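Local coordinates for 4-hydroxyphenylpyruvate dioxygenase (Pseudomonas putida, PDB 5HMQ), which converts 3-dehydroshikimate to protocatechuate (3,4-dihydroxybenzoate), using a divalent metal ion, in the degradation of quinate and shikimate, at residues Glu206-Phe211 with Glu241-Gly246; Arg212-Gln217 with Leu260-Tyr265; Val575-Asp578 with Gly584-Phe587; Asp530-Val535 with Asp564-Glu569. All blocks are in the same frame, centred on the assembly; numbering follows the deposited sequence.

Interaction 1 of 4, residues Glu206-Phe211 with Glu241-Gly246; sequences EWSRHF and EIFNDG. With MG (magnesium ion), chain K.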
loop_
_atom_site.group_PDB
_atom_site.type_symbol
_atom_site.label_atom_id
_atom_site.label_comp_id
_atom_site.label_asym_id
_atom_site.label_seq_id
_atom_site.Cartn_x
_atom_site.Cartn_y
_atom_site.Cartn_z
ATOM N N GLU C 206 -6.537 19.974 6.445
ATOM C CA GLU C 206 -5.704 19.016 5.725
ATOM C C GLU C 206 -5.111 17.981 6.672
ATOM O O GLU C 206 -4.938 16.818 6.292
ATOM C CB GLU C 206 -4.594 19.753 4.974
ATOM C CG GLU C 206 -5.069 20.919 4.115
ATOM C CD GLU C 206 -5.734 20.476 2.826
ATOM O OE1 GLU C 206 -5.532 19.312 2.414
ATOM O OE2 GLU C 206 -6.459 21.296 2.222
ATOM N N TRP C 207 -4.795 18.392 7.903
ATOM C CA TRP C 207 -4.342 17.459 8.930
ATOM C C TRP C 207 -5.377 16.367 9.178
ATOM O O TRP C 207 -5.030 15.184 9.284
ATOM C CB TRP C 207 -4.044 18.244 10.211
ATOM C CG TRP C 207 -3.427 17.479 11.346
ATOM C CD1 TRP C 207 -2.988 16.188 11.338
ATOM C CD2 TRP C 207 -3.165 17.984 12.661
ATOM N NE1 TRP C 207 -2.480 15.854 12.571
ATOM C CE2 TRP C 207 -2.578 16.940 13.401
ATOM C CE3 TRP C 207 -3.377 19.217 13.286
ATOM C CZ2 TRP C 207 -2.197 17.092 14.733
ATOM C CZ3 TRP C 207 -3.000 19.366 14.607
ATOM C CH2 TRP C 207 -2.418 18.310 15.317
ATOM N N SER C 208 -6.655 16.743 9.262
ATOM C CA SER C 208 -7.707 15.755 9.478
ATOM C C SER C 208 -7.945 14.908 8.237
ATOM O O SER C 208 -8.248 13.715 8.351
ATOM C CB SER C 208 -9.007 16.451 9.884
ATOM O OG SER C 208 -10.066 15.521 10.013
ATOM N N ARG C 209 -7.799 15.504 7.053
ATOM C CA ARG C 209 -8.132 14.808 5.815
ATOM C C ARG C 209 -7.212 13.618 5.569
ATOM O O ARG C 209 -7.672 12.553 5.141
ATOM C CB ARG C 209 -8.052 15.786 4.638
ATOM C CG ARG C 209 -8.183 15.128 3.272
ATOM C CD ARG C 209 -8.273 16.142 2.134
ATOM N NE ARG C 209 -9.540 16.871 2.090
ATOM C CZ ARG C 209 -9.639 18.197 2.108
ATOM N NH1 ARG C 209 -8.543 18.942 2.168
ATOM N NH2 ARG C 209 -10.829 18.776 2.060
ATOM N N HIS C 210 -5.916 13.766 5.852
ATOM C CA HIS C 210 -4.934 12.797 5.395
ATOM C C HIS C 210 -4.240 11.997 6.490
ATOM O O HIS C 210 -3.692 10.933 6.186
ATOM C CB HIS C 210 -3.847 13.495 4.563
ATOM C CG HIS C 210 -4.364 14.189 3.341
ATOM N ND1 HIS C 210 -4.859 13.508 2.250
ATOM C CD2 HIS C 210 -4.439 15.505 3.030
ATOM C CE1 HIS C 210 -5.228 14.375 1.323
ATOM N NE2 HIS C 210 -4.984 15.594 1.772
ATOM N N PHE C 211 -4.227 12.461 7.740
ATOM C CA PHE C 211 -3.353 11.855 8.741
ATOM C C PHE C 211 -4.066 11.216 9.926
ATOM O O PHE C 211 -3.396 10.840 10.895
ATOM C CB PHE C 211 -2.328 12.879 9.229
ATOM C CG PHE C 211 -1.388 13.326 8.155
ATOM C CD1 PHE C 211 -0.265 12.575 7.856
ATOM C CD2 PHE C 211 -1.636 14.472 7.424
ATOM C CE1 PHE C 211 0.603 12.966 6.858
ATOM C CE2 PHE C 211 -0.769 14.869 6.425
ATOM C CZ PHE C 211 0.353 14.113 6.142
ATOM N N GLU C 241 -13.246 6.917 13.406
ATOM C CA GLU C 241 -13.481 7.679 12.177
ATOM C C GLU C 241 -12.127 8.082 11.600
ATOM O O GLU C 241 -11.481 9.011 12.095
ATOM C CB GLU C 241 -14.367 8.898 12.415
ATOM C CG GLU C 241 -14.785 9.581 11.114
ATOM C CD GLU C 241 -15.445 10.925 11.331
ATOM O OE1 GLU C 241 -15.073 11.628 12.294
ATOM O OE2 GLU C 241 -16.334 11.285 10.529
ATOM N N ILE C 242 -11.712 7.376 10.549
ATOM C CA ILE C 242 -10.544 7.718 9.753
ATOM C C ILE C 242 -11.027 8.030 8.347
ATOM O O ILE C 242 -12.045 7.495 7.898
ATOM C CB ILE C 242 -9.540 6.540 9.735
ATOM C CG1 ILE C 242 -9.132 6.165 11.154
ATOM C CG2 ILE C 242 -8.315 6.849 8.875
ATOM C CD1 ILE C 242 -8.696 7.327 11.984
ATOM N N PHE C 243 -10.309 8.908 7.652
ATOM C CA PHE C 243 -10.687 9.286 6.295
ATOM C C PHE C 243 -9.650 8.689 5.350
ATOM O O PHE C 243 -8.582 9.271 5.136
ATOM C CB PHE C 243 -10.791 10.801 6.153
ATOM C CG PHE C 243 -11.855 11.414 7.019
ATOM C CD1 PHE C 243 -13.199 11.237 6.721
ATOM C CD2 PHE C 243 -11.514 12.170 8.130
ATOM C CE1 PHE C 243 -14.183 11.795 7.519
ATOM C CE2 PHE C 243 -12.494 12.736 8.932
ATOM C CZ PHE C 243 -13.831 12.547 8.626
ATOM N N ASN C 244 -9.964 7.525 4.796
ATOM C CA ASN C 244 -9.171 6.911 3.745
ATOM C C ASN C 244 -9.825 7.141 2.383
ATOM O O ASN C 244 -10.870 7.786 2.263
ATOM C CB ASN C 244 -8.962 5.427 4.049
ATOM C CG ASN C 244 -7.726 5.185 4.899
ATOM O OD1 ASN C 244 -6.991 6.121 5.218
ATOM N ND2 ASN C 244 -7.505 3.935 5.290
ATOM N N ASP C 245 -9.196 6.595 1.344
ATOM C CA ASP C 245 -9.733 6.669 -0.006
ATOM C C ASP C 245 -9.747 8.060 -0.616
ATOM O O ASP C 245 -9.503 9.050 0.075
ATOM N N GLY C 246 -10.020 8.139 -1.917
ATOM C CA GLY C 246 -10.232 6.964 -2.745
ATOM C C GLY C 246 -8.916 6.369 -3.205
ATOM O O GLY C 246 -8.875 5.316 -3.841
HETATM MG MG MG K . -15.908 13.221 13.342
HETATM O O HOH W 1 -17.540 13.032 12.153
HETATM O O HOH W 2 -15.221 14.510 12.007
#
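F243 meets helix 204-211 at S208 and R209. Its ring comes edge-on: CD2 of F243 lies 3.6 Å from the backbone O of S208, near the ring plane. CE2 of F243 lies 3.8 Å from OG of S208. The ring sits there because CG of F243 stands anti to the carbonyl carbon (chi1 -63°). No hydrogen bond joins the two segments. The carbonyl oxygens O of R209 and O of F243 approach to 3.4 Å, and as two acceptors they do not bond.

The polar groups of the helix turn to other partners. OG of S208 is hydrogen-bonded to NE of R212, further along the chain, and F243 also packs on R212. R209 starts away from the loop, and its NH1 makes a salt bridge with OE1 of E206 at 3.0 Å. NH2 of R209 reaches the backbone O of E358 of the second subunit. The helix therefore faces the loop on one side and the dimer partner on another.

Two residues before F243, E241 binds the magnesium ion through OE1 at 2.1 Å. Its side chain is extended, with CG anti to the backbone N (chi1 -172°). The other oxygen, OE2, accepts from a metal-bound water at 2.7 Å and from NE2 of Q63. E136, D167 and Q193 supply the other protein ligands. The loop thus carries a metal ligand and, close behind it, an aromatic contact to the helix. This is the catalytic metal site at the C-terminal ends of the strands in a xylose isomerase-like TIM barrel.

Interaction 2 of 4, residues Arg212-Gln217 with Leu260-Tyr265; sequences RCFPGQ and LRSLLY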
loop_
_atom_site.group_PDB
_atom_site.type_symbol
_atom_site.label_atom_id
_atom_site.label_comp_id
_atom_site.label_asym_id
_atom_site.label_seq_id
_atom_site.Cartn_x
_atom_site.Cartn_y
_atom_site.Cartn_z
ATOM N N ARG C 212 -5.386 11.077 9.890
ATOM C CA ARG C 212 -6.054 10.337 10.951
ATOM C C ARG C 212 -5.641 8.870 10.893
ATOM O O ARG C 212 -5.454 8.305 9.813
ATOM C CB ARG C 212 -7.571 10.461 10.825
ATOM C CG ARG C 212 -8.155 11.721 11.430
ATOM C CD ARG C 212 -9.669 11.712 11.318
ATOM N NE ARG C 212 -10.262 12.992 11.691
ATOM C CZ ARG C 212 -11.381 13.120 12.397
ATOM N NH1 ARG C 212 -12.030 12.043 12.820
ATOM N NH2 ARG C 212 -11.849 14.327 12.686
ATOM N N CYS C 213 -5.476 8.258 12.063
ATOM C CA CYS C 213 -5.152 6.840 12.154
ATOM C C CYS C 213 -5.792 6.281 13.419
ATOM O O CYS C 213 -6.413 7.009 14.198
ATOM C CB CYS C 213 -3.635 6.611 12.127
ATOM S SG CYS C 213 -2.702 7.615 13.306
ATOM N N PHE C 214 -5.628 4.977 13.628
ATOM C CA PHE C 214 -6.280 4.320 14.748
ATOM C C PHE C 214 -5.573 4.645 16.063
ATOM O O PHE C 214 -4.372 4.926 16.076
ATOM C CB PHE C 214 -6.310 2.810 14.535
ATOM C CG PHE C 214 -7.196 2.376 13.403
ATOM C CD1 PHE C 214 -8.444 2.951 13.227
ATOM C CD2 PHE C 214 -6.789 1.386 12.526
ATOM C CE1 PHE C 214 -9.269 2.554 12.188
ATOM C CE2 PHE C 214 -7.607 0.982 11.485
ATOM C CZ PHE C 214 -8.848 1.567 11.316
ATOM N N PRO C 215 -6.313 4.642 17.174
ATOM C CA PRO C 215 -5.709 4.919 18.486
ATOM C C PRO C 215 -4.469 4.078 18.742
ATOM O O PRO C 215 -4.483 2.854 18.604
ATOM C CB PRO C 215 -6.833 4.573 19.466
ATOM C CG PRO C 215 -8.084 4.800 18.696
ATOM C CD PRO C 215 -7.774 4.475 17.260
ATOM N N GLY C 216 -3.379 4.752 19.104
ATOM C CA GLY C 216 -2.109 4.113 19.330
ATOM C C GLY C 216 -1.140 4.226 18.171
ATOM O O GLY C 216 0.068 4.054 18.373
ATOM N N GLN C 217 -1.636 4.516 16.969
ATOM C CA GLN C 217 -0.786 4.675 15.798
ATOM C C GLN C 217 -0.285 6.101 15.619
ATOM O O GLN C 217 0.617 6.326 14.805
ATOM C CB GLN C 217 -1.542 4.228 14.540
ATOM C CG GLN C 217 -1.962 2.764 14.573
ATOM C CD GLN C 217 -2.805 2.365 13.378
ATOM O OE1 GLN C 217 -3.503 3.192 12.791
ATOM N NE2 GLN C 217 -2.751 1.090 13.013
ATOM N N LEU C 260 -10.502 -2.723 15.349
ATOM C CA LEU C 260 -11.001 -3.374 16.554
ATOM C C LEU C 260 -9.880 -3.557 17.569
ATOM O O LEU C 260 -10.068 -3.307 18.766
ATOM C CB LEU C 260 -11.643 -4.716 16.194
ATOM C CG LEU C 260 -12.622 -5.378 17.171
ATOM C CD1 LEU C 260 -11.919 -6.033 18.354
ATOM C CD2 LEU C 260 -13.661 -4.374 17.650
ATOM N N ARG C 261 -8.708 -3.999 17.105
ATOM C CA ARG C 261 -7.555 -4.132 17.988
ATOM C C ARG C 261 -7.218 -2.809 18.667
ATOM O O ARG C 261 -6.900 -2.780 19.861
ATOM C CB ARG C 261 -6.355 -4.661 17.201
ATOM C CG ARG C 261 -5.064 -4.752 18.003
ATOM C CD ARG C 261 -3.932 -5.337 17.167
ATOM N NE ARG C 261 -4.066 -6.782 17.001
ATOM C CZ ARG C 261 -3.316 -7.513 16.183
ATOM N NH1 ARG C 261 -2.375 -6.936 15.448
ATOM N NH2 ARG C 261 -3.507 -8.822 16.100
ATOM N N SER C 262 -7.288 -1.700 17.924
ATOM C CA SER C 262 -6.969 -0.402 18.512
ATOM C C SER C 262 -7.986 0.005 19.573
ATOM O O SER C 262 -7.623 0.670 20.551
ATOM C CB SER C 262 -6.888 0.667 17.422
ATOM O OG SER C 262 -8.180 1.081 17.009
ATOM N N LEU C 263 -9.252 -0.384 19.404
ATOM C CA LEU C 263 -10.256 -0.085 20.420
ATOM C C LEU C 263 -10.030 -0.913 21.677
ATOM O O LEU C 263 -10.217 -0.419 22.795
ATOM C CB LEU C 263 -11.661 -0.317 19.863
ATOM C CG LEU C 263 -12.194 0.783 18.942
ATOM C CD1 LEU C 263 -13.599 0.460 18.459
ATOM C CD2 LEU C 263 -12.164 2.128 19.654
ATOM N N LEU C 264 -9.651 -2.183 21.514
ATOM C CA LEU C 264 -9.310 -3.008 22.668
ATOM C C LEU C 264 -8.135 -2.411 23.433
ATOM O O LEU C 264 -8.156 -2.327 24.667
ATOM C CB LEU C 264 -8.994 -4.434 22.216
ATOM C CG LEU C 264 -10.136 -5.185 21.527
ATOM C CD1 LEU C 264 -9.710 -6.601 21.172
ATOM C CD2 LEU C 264 -11.405 -5.184 22.373
ATOM N N TYR C 265 -7.097 -1.990 22.707
ATOM C CA TYR C 265 -5.937 -1.371 23.343
ATOM C C TYR C 265 -6.309 -0.045 23.993
ATOM O O TYR C 265 -5.838 0.269 25.092
ATOM C CB TYR C 265 -4.828 -1.182 22.306
ATOM C CG TYR C 265 -3.544 -0.583 22.838
ATOM C CD1 TYR C 265 -2.748 -1.278 23.739
ATOM C CD2 TYR C 265 -3.118 0.671 22.419
ATOM C CE1 TYR C 265 -1.568 -0.733 24.218
ATOM C CE2 TYR C 265 -1.942 1.223 22.891
ATOM C CZ TYR C 265 -1.171 0.519 23.790
ATOM O OH TYR C 265 0.001 1.068 24.261
#
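S262 packs on F214 and P215 in a buried van der Waals contact between a loop and a helix. The loop follows helix 204-211, and the helix is 252-276 of the TIM-barrel domain. No hydrogen bond crosses. OG of S262 lies 3.4 Å from CD of P215 and 3.6 Å from CB of F214. CB of S262 also sits 3.5 Å from the backbone O of P215. The hydroxyl occupies the crowded position between its backbone N and carbonyl carbon (chi1 78°). Its polar need is met within the helix, by the backbone O of G259.

The loop is shaped by a type II beta turn from F214 to Q217. N of Q217 bonds O of F214 at 2.9 Å. The Q217 side chain folds back, and its OE1 accepts from N of F214 at 2.9 Å, with the donor above the carbonyl plane, 37° out of it. G216 takes the third position of the turn with a positive phi of 100°, as glycine commonly does in a type II turn.

Both F214 and P215 rest on L240 of strand 238-240, which also touches L263. Helix 455-465, from the C-terminal half of the chain, meets S262 through L460 and Y265 through S464.

Interaction 3 of 4, residues Val575-Asp578 with Gly584-Phe587; sequences VLYD and GELF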
loop_
_atom_site.group_PDB
_atom_site.type_symbol
_atom_site.label_atom_id
_atom_site.label_comp_id
_atom_site.label_asym_id
_atom_site.label_seq_id
_atom_site.Cartn_x
_atom_site.Cartn_y
_atom_site.Cartn_z
ATOM N N VAL C 575 35.535 5.670 13.579
ATOM C CA VAL C 575 34.479 5.643 14.584
ATOM C C VAL C 575 33.628 6.897 14.444
ATOM O O VAL C 575 34.157 8.008 14.303
ATOM C CB VAL C 575 35.071 5.530 16.000
ATOM C CG1 VAL C 575 33.966 5.580 17.047
ATOM C CG2 VAL C 575 35.871 4.247 16.137
ATOM N N LEU C 576 32.311 6.720 14.489
ATOM C CA LEU C 576 31.351 7.812 14.463
ATOM C C LEU C 576 30.956 8.181 15.888
ATOM O O LEU C 576 31.008 7.352 16.799
ATOM C CB LEU C 576 30.121 7.419 13.644
ATOM C CG LEU C 576 30.429 7.117 12.175
ATOM C CD1 LEU C 576 29.321 6.304 11.545
ATOM C CD2 LEU C 576 30.630 8.405 11.402
ATOM N N TYR C 577 30.555 9.437 16.074
ATOM C CA TYR C 577 30.446 10.011 17.407
ATOM C C TYR C 577 29.158 10.808 17.550
ATOM O O TYR C 577 28.664 11.407 16.593
ATOM C CB TYR C 577 31.657 10.905 17.713
ATOM C CG TYR C 577 31.599 11.608 19.049
ATOM C CD1 TYR C 577 31.915 10.939 20.223
ATOM C CD2 TYR C 577 31.241 12.948 19.134
ATOM C CE1 TYR C 577 31.866 11.583 21.447
ATOM C CE2 TYR C 577 31.191 13.600 20.350
ATOM C CZ TYR C 577 31.504 12.913 21.503
ATOM O OH TYR C 577 31.455 13.560 22.717
ATOM N N ASP C 578 28.619 10.797 18.769
ATOM C CA ASP C 578 27.491 11.633 19.152
ATOM C C ASP C 578 27.564 11.891 20.650
ATOM O O ASP C 578 28.107 11.081 21.406
ATOM C CB ASP C 578 26.149 10.987 18.788
ATOM C CG ASP C 578 24.984 11.951 18.916
ATOM O OD1 ASP C 578 25.148 13.138 18.563
ATOM O OD2 ASP C 578 23.907 11.524 19.382
ATOM N N GLY C 584 26.548 12.340 28.183
ATOM C CA GLY C 584 26.619 11.006 27.619
ATOM C C GLY C 584 27.143 11.024 26.197
ATOM O O GLY C 584 26.893 11.949 25.424
ATOM N N GLU C 585 27.887 9.979 25.844
ATOM C CA GLU C 585 28.544 9.905 24.550
ATOM C C GLU C 585 28.271 8.561 23.893
ATOM O O GLU C 585 28.086 7.545 24.569
ATOM C CB GLU C 585 30.055 10.117 24.667
ATOM C CG GLU C 585 30.455 11.519 25.077
ATOM C CD GLU C 585 31.953 11.669 25.202
ATOM O OE1 GLU C 585 32.553 10.962 26.039
ATOM O OE2 GLU C 585 32.530 12.485 24.454
ATOM N N LEU C 586 28.263 8.568 22.564
ATOM C CA LEU C 586 28.079 7.364 21.768
ATOM C C LEU C 586 29.250 7.201 20.813
ATOM O O LEU C 586 29.638 8.154 20.127
ATOM C CB LEU C 586 26.768 7.414 20.980
ATOM C CG LEU C 586 26.481 6.201 20.088
ATOM C CD1 LEU C 586 26.238 4.960 20.937
ATOM C CD2 LEU C 586 25.305 6.461 19.161
ATOM N N PHE C 587 29.805 5.995 20.771
ATOM C CA PHE C 587 30.823 5.608 19.803
ATOM C C PHE C 587 30.298 4.390 19.062
ATOM O O PHE C 587 30.038 3.352 19.680
ATOM C CB PHE C 587 32.154 5.289 20.484
ATOM C CG PHE C 587 32.631 6.357 21.427
ATOM C CD1 PHE C 587 33.277 7.484 20.948
ATOM C CD2 PHE C 587 32.429 6.236 22.790
ATOM C CE1 PHE C 587 33.720 8.469 21.814
ATOM C CE2 PHE C 587 32.867 7.219 23.661
ATOM C CZ PHE C 587 33.513 8.335 23.171
#
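Y577 and D578 pair with F587 and L586 across an antiparallel beta hairpin. N of D578 gives to O of L586 at 3.1 Å, and N of L586 gives to O of D578 at 2.8 Å. D578 and L586 are therefore the hydrogen-bonded pair. Y577 and F587 form the neighbouring non-hydrogen-bonded pair. CA-H...O contacts add to the ladder, such as CA of Y577 to O of L586 at 3.4 Å.

The apolar contacts gather on the face of Y577 and F587. These side chains lie alongside each other and point the same way. CE1 of F587 comes to the edge of the Y577 ring, 3.4 Å from CD1 of Y577. The ring planes are 45° apart, an oblique pairing. With CG anti to the backbone N (chi1 177°), the Y577 ring lies beside F587 and carries OH to E585. CG1 of V575 touches CB of F587 at 3.9 Å. Helix 564-572 covers F587 through F566 and L570. On the other face, CB of D578 and CB of L586 are 4.2 Å apart.

The polar side-chain contact lies at the rim of the Y577 ring. OH of Y577 gives a hydrogen bond to OE2 of E585. The modelled separation is 2.3 Å, so its exact length is doubtful. The carboxylate plane is perpendicular to the ring. The phenol oxygen also receives NE of R579, whose charge may help hold the carboxylate nearby.

Strand 576-579 is the outermost strand of its sheet within the chain. The two backbone bonds set its register, and the phenol-carboxylate bond with R579 probably stabilises the end near the turn.

Interaction 4 of 4, residues Asp530-Val535 with Asp564-Glu569; sequences DIFREV and DEFLSE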
loop_
_atom_site.group_PDB
_atom_site.type_symbol
_atom_site.label_atom_id
_atom_site.label_comp_id
_atom_site.label_asym_id
_atom_site.label_seq_id
_atom_site.Cartn_x
_atom_site.Cartn_y
_atom_site.Cartn_z
ATOM N N ASP C 530 34.590 -1.484 24.771
ATOM C CA ASP C 530 35.689 -0.711 24.202
ATOM C C ASP C 530 35.511 -0.672 22.691
ATOM O O ASP C 530 35.757 -1.672 22.009
ATOM C CB ASP C 530 37.041 -1.326 24.579
ATOM C CG ASP C 530 38.226 -0.453 24.183
ATOM O OD1 ASP C 530 38.103 0.368 23.247
ATOM O OD2 ASP C 530 39.300 -0.610 24.800
ATOM N N ILE C 531 35.096 0.485 22.170
ATOM C CA ILE C 531 34.831 0.600 20.739
ATOM C C ILE C 531 36.117 0.420 19.939
ATOM O O ILE C 531 36.116 -0.201 18.869
ATOM C CB ILE C 531 34.141 1.945 20.426
ATOM C CG1 ILE C 531 33.709 2.004 18.958
ATOM C CG2 ILE C 531 35.038 3.127 20.779
ATOM C CD1 ILE C 531 32.578 1.055 18.612
ATOM N N PHE C 532 37.237 0.942 20.451
ATOM C CA PHE C 532 38.490 0.870 19.707
ATOM C C PHE C 532 39.021 -0.554 19.640
ATOM O O PHE C 532 39.547 -0.977 18.603
ATOM C CB PHE C 532 39.530 1.796 20.331
ATOM C CG PHE C 532 39.223 3.248 20.153
ATOM C CD1 PHE C 532 39.489 3.880 18.949
ATOM C CD2 PHE C 532 38.678 3.987 21.187
ATOM C CE1 PHE C 532 39.212 5.217 18.780
ATOM C CE2 PHE C 532 38.401 5.327 21.022
ATOM C CZ PHE C 532 38.671 5.941 19.818
ATOM N N ARG C 533 38.902 -1.307 20.734
ATOM C CA ARG C 533 39.372 -2.688 20.721
ATOM C C ARG C 533 38.544 -3.542 19.769
ATOM O O ARG C 533 39.077 -4.433 19.098
ATOM C CB ARG C 533 39.338 -3.270 22.134
ATOM C CG ARG C 533 40.128 -4.559 22.276
ATOM C CD ARG C 533 39.892 -5.228 23.617
ATOM N NE ARG C 533 40.705 -6.432 23.758
ATOM C CZ ARG C 533 40.594 -7.299 24.760
ATOM N NH1 ARG C 533 39.694 -7.104 25.713
ATOM N NH2 ARG C 533 41.379 -8.366 24.803
ATOM N N GLU C 534 37.238 -3.281 19.688
ATOM C CA GLU C 534 36.384 -4.081 18.819
ATOM C C GLU C 534 36.588 -3.722 17.353
ATOM O O GLU C 534 36.611 -4.611 16.493
ATOM C CB GLU C 534 34.920 -3.911 19.217
ATOM C CG GLU C 534 34.605 -4.424 20.613
ATOM C CD GLU C 534 35.088 -5.839 20.849
ATOM O OE1 GLU C 534 34.920 -6.691 19.952
ATOM O OE2 GLU C 534 35.636 -6.098 21.941
ATOM N N VAL C 535 36.716 -2.428 17.048
ATOM C CA VAL C 535 36.980 -2.008 15.673
ATOM C C VAL C 535 38.289 -2.604 15.174
ATOM O O VAL C 535 38.368 -3.111 14.049
ATOM C CB VAL C 535 36.981 -0.471 15.570
ATOM C CG1 VAL C 535 37.586 -0.027 14.247
ATOM C CG2 VAL C 535 35.568 0.070 15.711
ATOM N N ASP C 564 43.321 16.337 21.264
ATOM C CA ASP C 564 43.756 16.198 19.877
ATOM C C ASP C 564 44.226 14.779 19.586
ATOM O O ASP C 564 43.978 14.243 18.498
ATOM C CB ASP C 564 44.867 17.207 19.579
ATOM C CG ASP C 564 45.014 17.497 18.097
ATOM O OD1 ASP C 564 44.493 16.715 17.274
ATOM O OD2 ASP C 564 45.657 18.514 17.757
ATOM N N GLU C 565 44.909 14.154 20.547
ATOM C CA GLU C 565 45.359 12.778 20.367
ATOM C C GLU C 565 44.187 11.807 20.306
ATOM O O GLU C 565 44.285 10.754 19.661
ATOM C CB GLU C 565 46.318 12.404 21.498
ATOM C CG GLU C 565 46.859 10.988 21.443
ATOM C CD GLU C 565 47.917 10.740 22.498
ATOM O OE1 GLU C 565 48.761 11.636 22.713
ATOM O OE2 GLU C 565 47.901 9.656 23.118
ATOM N N PHE C 566 43.069 12.144 20.955
ATOM C CA PHE C 566 41.900 11.269 20.940
ATOM C C PHE C 566 41.161 11.304 19.610
ATOM O O PHE C 566 40.770 10.255 19.096
ATOM C CB PHE C 566 40.947 11.648 22.074
ATOM C CG PHE C 566 39.751 10.744 22.184
ATOM C CD1 PHE C 566 39.886 9.433 22.607
ATOM C CD2 PHE C 566 38.487 11.212 21.856
ATOM C CE1 PHE C 566 38.781 8.604 22.700
ATOM C CE2 PHE C 566 37.379 10.390 21.949
ATOM C CZ PHE C 566 37.524 9.085 22.370
ATOM N N LEU C 567 40.973 12.493 19.033
ATOM C CA LEU C 567 40.169 12.589 17.822
ATOM C C LEU C 567 40.881 11.956 16.636
ATOM O O LEU C 567 40.229 11.361 15.768
ATOM C CB LEU C 567 39.847 14.059 17.503
ATOM C CG LEU C 567 39.106 14.400 16.199
ATOM C CD1 LEU C 567 38.255 15.659 16.413
ATOM C CD2 LEU C 567 39.979 14.529 14.924
ATOM N N SER C 568 42.210 12.045 16.591
ATOM C CA SER C 568 42.948 11.401 15.514
ATOM C C SER C 568 42.853 9.889 15.593
ATOM O O SER C 568 42.998 9.216 14.567
ATOM C CB SER C 568 44.412 11.841 15.542
ATOM O OG SER C 568 45.116 11.225 16.606
ATOM N N GLU C 569 42.607 9.339 16.783
ATOM C CA GLU C 569 42.345 7.910 16.892
ATOM C C GLU C 569 40.976 7.562 16.319
ATOM O O GLU C 569 40.842 6.580 15.583
ATOM C CB GLU C 569 42.460 7.468 18.348
ATOM C CG GLU C 569 43.887 7.452 18.869
ATOM C CD GLU C 569 43.967 7.211 20.364
ATOM O OE1 GLU C 569 42.965 6.755 20.952
ATOM O OE2 GLU C 569 45.039 7.481 20.951
#
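F532 and E569 mark the nearest approach of the two backbones, with their CA atoms 8.5 Å apart. At that spacing the backbones do not meet, and the F532 side chain spans the gap. Segment 530-535 is the start of helix 531-541. D530 is its N-cap: OD1 of D530 accepts from N of R533 at 3.1 Å, from above the carboxylate plane. A weak bond runs from N of F532 to the same oxygen. Segment 564-569 opens helix 564-572, where OG of S568 gives to O of E565 at 3.2 Å.

Both helices belong to the second VOC (glyoxalase-type) module of the C-terminal, HPPD-like domain. They meet near the surface, away from the metal sites. I531 packs on F587 of strand 585-590.

F532 carries the contact. CG of F532 is anti to the carbonyl carbon (chi1 -69°), and the ring projects to the other helix. CE2 of F532 lies 3.7 Å from CE1 of F566. The ring planes are at 76°, with centroids 5.8 Å apart, and the meeting is oblique. CG of F566 lies anti to its backbone N (chi1 -177°), which brings the end of the ring nearer F532. At the edge of the F532 ring, near its plane, CE1 of F532 lies 3.8 Å from the backbone C of E569; CB of E569 is 4.0 Å from the same atom. The F532 ring also packs edge-to-face with Y573.

How the interactions relate
Interactions 1 and 2 are buried in the TIM-barrel domain. Interactions 3 and 4 lie in the second VOC module, with nearest atoms at least about 24 Å from the first two. Interactions 1 and 2 use adjacent halves of the run 206-217, and touch where NH1 of R212 forms a salt bridge with OE1 of E241 at 3.1 Å. Interaction 2 lies farther from the catalytic metal. Interactions 3 and 4 touch through V575, which packs on I531 and V535, and through F587. Interaction 3 is buried and the only one with hydrogen bonds across its segments; interaction 4 is a surface contact of apolar packing.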